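Local atomic coordinates of NAD-dependent aldehyde dehydrogenase (PDB entry 5UJU), a protein that probably oxidises aldehydes to carboxylic acids with NAD+ as the electron acceptor. Residues 120-125 and 256-261; 128-133 and 248-253. One frame throughout, in Å; residues are numbered along the deposited sequence. Where two conformers were deposited one is given.

Contact 1: 120-125 and 256-261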
# COMPACT_ATOMS: atom_id res chain seq x y z
N ILE A 120 16.79 9.83 -5.63
CA ILE A 120 16.23 11.14 -5.27
C ILE A 120 16.98 12.25 -6.00
O ILE A 120 16.37 13.16 -6.58
CB ILE A 120 16.27 11.33 -3.74
CG1 ILE A 120 15.54 10.20 -2.99
CG2 ILE A 120 15.73 12.71 -3.35
CD1 ILE A 120 14.08 10.09 -3.27
N GLY A 121 18.31 12.19 -6.00
CA GLY A 121 19.08 13.25 -6.63
C GLY A 121 18.79 13.36 -8.12
O GLY A 121 18.55 14.45 -8.64
N VAL A 122 18.79 12.22 -8.82
CA VAL A 122 18.48 12.24 -10.24
C VAL A 122 17.06 12.77 -10.46
O VAL A 122 16.81 13.57 -11.38
CB VAL A 122 18.68 10.83 -10.85
CG1 VAL A 122 17.96 10.70 -12.19
CG2 VAL A 122 20.18 10.52 -11.00
N SER A 123 16.11 12.33 -9.64
CA SER A 123 14.74 12.83 -9.78
C SER A 123 14.68 14.35 -9.62
O SER A 123 14.01 15.04 -10.40
CB SER A 123 13.81 12.13 -8.79
OG SER A 123 13.63 10.78 -9.16
N LEU A 124 15.36 14.88 -8.61
CA LEU A 124 15.29 16.32 -8.36
C LEU A 124 15.96 17.10 -9.47
O LEU A 124 15.52 18.21 -9.81
CB LEU A 124 15.92 16.67 -7.01
CG LEU A 124 15.24 15.98 -5.82
CD1 LEU A 124 16.02 16.18 -4.51
CD2 LEU A 124 13.80 16.46 -5.69
N GLU A 125 17.03 16.56 -10.04
CA GLU A 125 17.69 17.22 -11.16
C GLU A 125 16.81 17.21 -12.40
O GLU A 125 16.74 18.21 -13.13
CB GLU A 125 19.04 16.55 -11.44
CG GLU A 125 19.76 17.06 -12.68
CD GLU A 125 20.22 18.51 -12.59
OE1 GLU A 125 20.34 19.06 -11.47
OE2 GLU A 125 20.46 19.11 -13.67
N ASP A 256 18.39 12.34 -20.52
CA ASP A 256 19.57 13.20 -20.46
C ASP A 256 20.22 13.14 -19.09
O ASP A 256 21.44 12.95 -18.97
CB ASP A 256 19.17 14.65 -20.76
CG ASP A 256 18.94 14.89 -22.23
OD1 ASP A 256 19.29 14.02 -23.05
OD2 ASP A 256 18.40 15.97 -22.55
N VAL A 257 19.43 13.34 -18.04
CA VAL A 257 19.96 13.37 -16.68
C VAL A 257 20.54 12.01 -16.31
O VAL A 257 21.64 11.92 -15.76
CB VAL A 257 18.86 13.80 -15.69
CG1 VAL A 257 19.37 13.67 -14.27
CG2 VAL A 257 18.40 15.23 -16.00
N LEU A 258 19.81 10.94 -16.62
CA LEU A 258 20.28 9.60 -16.31
C LEU A 258 21.59 9.29 -17.02
O LEU A 258 22.53 8.77 -16.41
CB LEU A 258 19.21 8.57 -16.68
CG LEU A 258 18.00 8.55 -15.74
CD1 LEU A 258 16.73 8.09 -16.48
CD2 LEU A 258 18.28 7.65 -14.55
N ARG A 259 21.68 9.65 -18.30
CA ARG A 259 22.91 9.42 -19.05
C ARG A 259 24.07 10.21 -18.45
O ARG A 259 25.16 9.66 -18.21
CB ARG A 259 22.71 9.82 -20.51
CG ARG A 259 23.79 9.31 -21.47
CD ARG A 259 23.55 9.86 -22.88
NE ARG A 259 22.42 9.24 -23.57
CZ ARG A 259 21.21 9.79 -23.66
NH1 ARG A 259 20.98 10.98 -23.11
NH2 ARG A 259 20.23 9.17 -24.30
N GLU A 260 23.85 11.49 -18.16
CA GLU A 260 24.91 12.33 -17.62
C GLU A 260 25.34 11.87 -16.23
O GLU A 260 26.49 12.10 -15.84
CB GLU A 260 24.45 13.79 -17.59
CG GLU A 260 24.26 14.38 -18.99
CD GLU A 260 23.59 15.75 -18.98
OE1 GLU A 260 23.78 16.50 -18.00
OE2 GLU A 260 22.87 16.06 -19.95
N ALA A 261 24.44 11.21 -15.50
CA ALA A 261 24.75 10.65 -14.19
C ALA A 261 25.41 9.27 -14.27
O ALA A 261 25.66 8.65 -13.22
CB ALA A 261 23.47 10.56 -13.34
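Two helices of the Rossmann-like part that binds NAD in aldehyde dehydrogenases, and probably does so here, meet through Val122 on the long helix 97-132, Val257 and Leu258 in the last turn of helix 245-260 and Ala261 just beyond it. The segment axes come within 9.7 Å and run at 136°, about halfway between antiparallel and perpendicular. Val122 and Val257 carry the contact in nearly equal shares, and the two branches of Val122 go to different partners. With CG1 anti to the backbone N (chi1 162°), that methyl faces both Val257 and Leu258. Val122 CG1 lies 3.9 Å from Val257 CG1, the two valines sliding past each other in opposite directions, and Leu258 CD2 reaches the same methyl at 3.9 Å, its side chain lying roughly square across the valine. The other branch, Val122 CG2, meets Ala261 CB at 4.0 Å, just where helix 245-260 gives way to a loop.

One turn on, Glu125 adds the aliphatic part of its side chain: Glu125 CG packs 3.8 Å from Val257 CG1 and also touches CG2 of that valine. The chain then bends at chi2 (66°), and its carboxylate is gripped by several partners, OE1 by Lys16 and His17 and OE2 by Arg129. The acid is thus buried but well supplied with positive and hydrogen-bonding groups, which would probably favour its ionised form. Trp111 and Phe263 extend the apolar surface around Val122. Helix 245-260 links parallel strands 234-238 and 268-270 in a Rossmann-like beta-alpha-beta crossover, with helix 97-132 packed against it.

Contact 2: 128-133 and 248-253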
# COMPACT_ATOMS: atom_id res chain seq x y z
N ALA A 128 14.34 19.97 -11.97
CA ALA A 128 14.92 21.28 -12.23
C ALA A 128 14.96 21.57 -13.72
O ALA A 128 14.63 22.67 -14.15
CB ALA A 128 16.34 21.34 -11.63
N ARG A 129 15.34 20.57 -14.52
CA ARG A 129 15.42 20.78 -15.97
C ARG A 129 14.03 20.86 -16.59
O ARG A 129 13.83 21.60 -17.56
CB ARG A 129 16.24 19.66 -16.61
CG ARG A 129 17.66 19.55 -16.04
CD ARG A 129 18.60 18.81 -16.97
NE ARG A 129 19.91 18.60 -16.34
CZ ARG A 129 20.92 17.95 -16.90
NH1 ARG A 129 20.79 17.44 -18.13
NH2 ARG A 129 22.06 17.80 -16.25
N LEU A 130 13.08 20.10 -16.07
CA LEU A 130 11.72 20.23 -16.58
C LEU A 130 11.20 21.65 -16.34
O LEU A 130 10.59 22.24 -17.24
CB LEU A 130 10.81 19.20 -15.92
CG LEU A 130 11.06 17.73 -16.26
CD1 LEU A 130 10.14 16.87 -15.41
CD2 LEU A 130 10.79 17.50 -17.74
N ASN A 131 11.48 22.23 -15.17
CA ASN A 131 11.07 23.61 -14.92
C ASN A 131 11.68 24.56 -15.95
O ASN A 131 11.00 25.45 -16.46
CB ASN A 131 11.44 24.05 -13.51
CG ASN A 131 10.89 25.42 -13.18
OD1 ASN A 131 11.62 26.33 -12.82
ND2 ASN A 131 9.57 25.57 -13.28
N ARG A 132 12.97 24.38 -16.27
CA ARG A 132 13.58 25.24 -17.28
C ARG A 132 12.95 25.06 -18.65
O ARG A 132 13.02 25.99 -19.47
CB ARG A 132 15.09 24.99 -17.38
CG ARG A 132 15.88 25.45 -16.18
CD ARG A 132 17.38 25.45 -16.49
NE ARG A 132 18.01 24.18 -16.13
CZ ARG A 132 18.40 23.85 -14.91
NH1 ARG A 132 18.24 24.71 -13.90
NH2 ARG A 132 18.96 22.67 -14.69
N ALA A 133 12.34 23.91 -18.93
CA ALA A 133 11.66 23.65 -20.19
C ALA A 133 10.16 23.96 -20.12
O ALA A 133 9.41 23.50 -20.99
CB ALA A 133 11.86 22.19 -20.61
N ALA A 248 6.80 12.89 -24.07
CA ALA A 248 8.01 12.61 -24.86
C ALA A 248 9.13 13.58 -24.50
O ALA A 248 10.28 13.17 -24.30
CB ALA A 248 7.71 12.69 -26.35
N ILE A 249 8.80 14.88 -24.40
CA ILE A 249 9.75 15.87 -23.92
C ILE A 249 10.25 15.49 -22.53
O ILE A 249 11.45 15.57 -22.25
CB ILE A 249 9.12 17.27 -23.92
CG1 ILE A 249 8.78 17.73 -25.34
CG2 ILE A 249 10.01 18.29 -23.23
CD1 ILE A 249 7.88 18.97 -25.35
N THR A 250 9.33 15.08 -21.65
CA THR A 250 9.69 14.69 -20.29
C THR A 250 10.66 13.51 -20.29
O THR A 250 11.68 13.51 -19.58
CB THR A 250 8.42 14.33 -19.49
OG1 THR A 250 7.53 15.47 -19.45
CG2 THR A 250 8.80 13.96 -18.08
N VAL A 251 10.35 12.46 -21.05
CA VAL A 251 11.23 11.30 -21.12
C VAL A 251 12.60 11.70 -21.66
O VAL A 251 13.63 11.27 -21.13
CB VAL A 251 10.59 10.19 -21.96
CG1 VAL A 251 11.63 9.11 -22.25
CG2 VAL A 251 9.37 9.60 -21.23
N ARG A 252 12.64 12.54 -22.70
CA ARG A 252 13.91 13.00 -23.25
C ARG A 252 14.78 13.64 -22.18
O ARG A 252 15.98 13.34 -22.06
CB ARG A 252 13.66 13.98 -24.40
CG ARG A 252 14.92 14.55 -25.09
CD ARG A 252 14.61 15.88 -25.84
NE ARG A 252 14.46 17.03 -24.94
CZ ARG A 252 13.66 18.07 -25.18
NH1 ARG A 252 12.94 18.14 -26.29
NH2 ARG A 252 13.60 19.07 -24.30
N ILE A 253 14.20 14.53 -21.38
CA ILE A 253 14.96 15.23 -20.36
C ILE A 253 15.39 14.27 -19.25
O ILE A 253 16.53 14.33 -18.77
CB ILE A 253 14.15 16.42 -19.81
CG1 ILE A 253 13.98 17.48 -20.91
CG2 ILE A 253 14.83 17.02 -18.61
CD1 ILE A 253 13.07 18.68 -20.52
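Residues 128-132 and 248-253 are helical, with Ala133 the first residue beyond its helix; the two segments cross at 134°, with their axes 10.2 Å apart at closest approach, and the CA atoms of Leu130 and Thr250 face each other at 7.0 Å. Ile253 divides its branches among three partners. Its CG2, anti to the backbone N, presses on the root of an arginine, Ile253 CG2 to Arg129 CB being 3.6 Å. Its delta methyl, at the end of the other branch, goes to Ala133, where Ile253 CD1 lies 3.7 Å from Ala133 CB, and it also meets Leu130 CD2 at 3.8 Å. Leu130 pushes that same CD2 toward the neighbouring helical turn, 4.0 Å from Thr250 CA, while Thr250 CG2 touches both leucine methyls, the two side chains lying nearly at right angles. The threonine hydroxyl is engaged elsewhere, with Tyr222 OH and the carbonyl of Pro246.

Beyond CB, the extended Arg129 chain runs on toward contact 1, where acids such as Glu125 hold its guanidinium. Helix 217-230 lines the interface with Tyr222 and Phe226 against Leu130, Ile137 of helix 134-145 also touches Leu130, and the Val251 side chain packs on Val268 and Leu270, joining helix 245-260 to strand 268-270 of the mixed sheet.

Contacts 1 and 2 are successive footholds of one helix pair, 97-132 with 245-260, their centres about 11 Å apart. Because the angle between the helices is obtuse, the order reverses: 120-125 meets the later 256-261, and 128-133 the earlier 248-253, so contact 2 is nested within the loop that contact 1 closes. Arg129 bridges them, its NH2 2.8 Å from Glu260 OE1 in a salt bridge, while its NE packs against Val257 CG2. The chain between includes helix 217-230 and strand 234-238, so the pairing brings helix 97-132, which comes before the sheet's strands in the chain, against a helix that lies among them in the part of the fold that probably binds NAD.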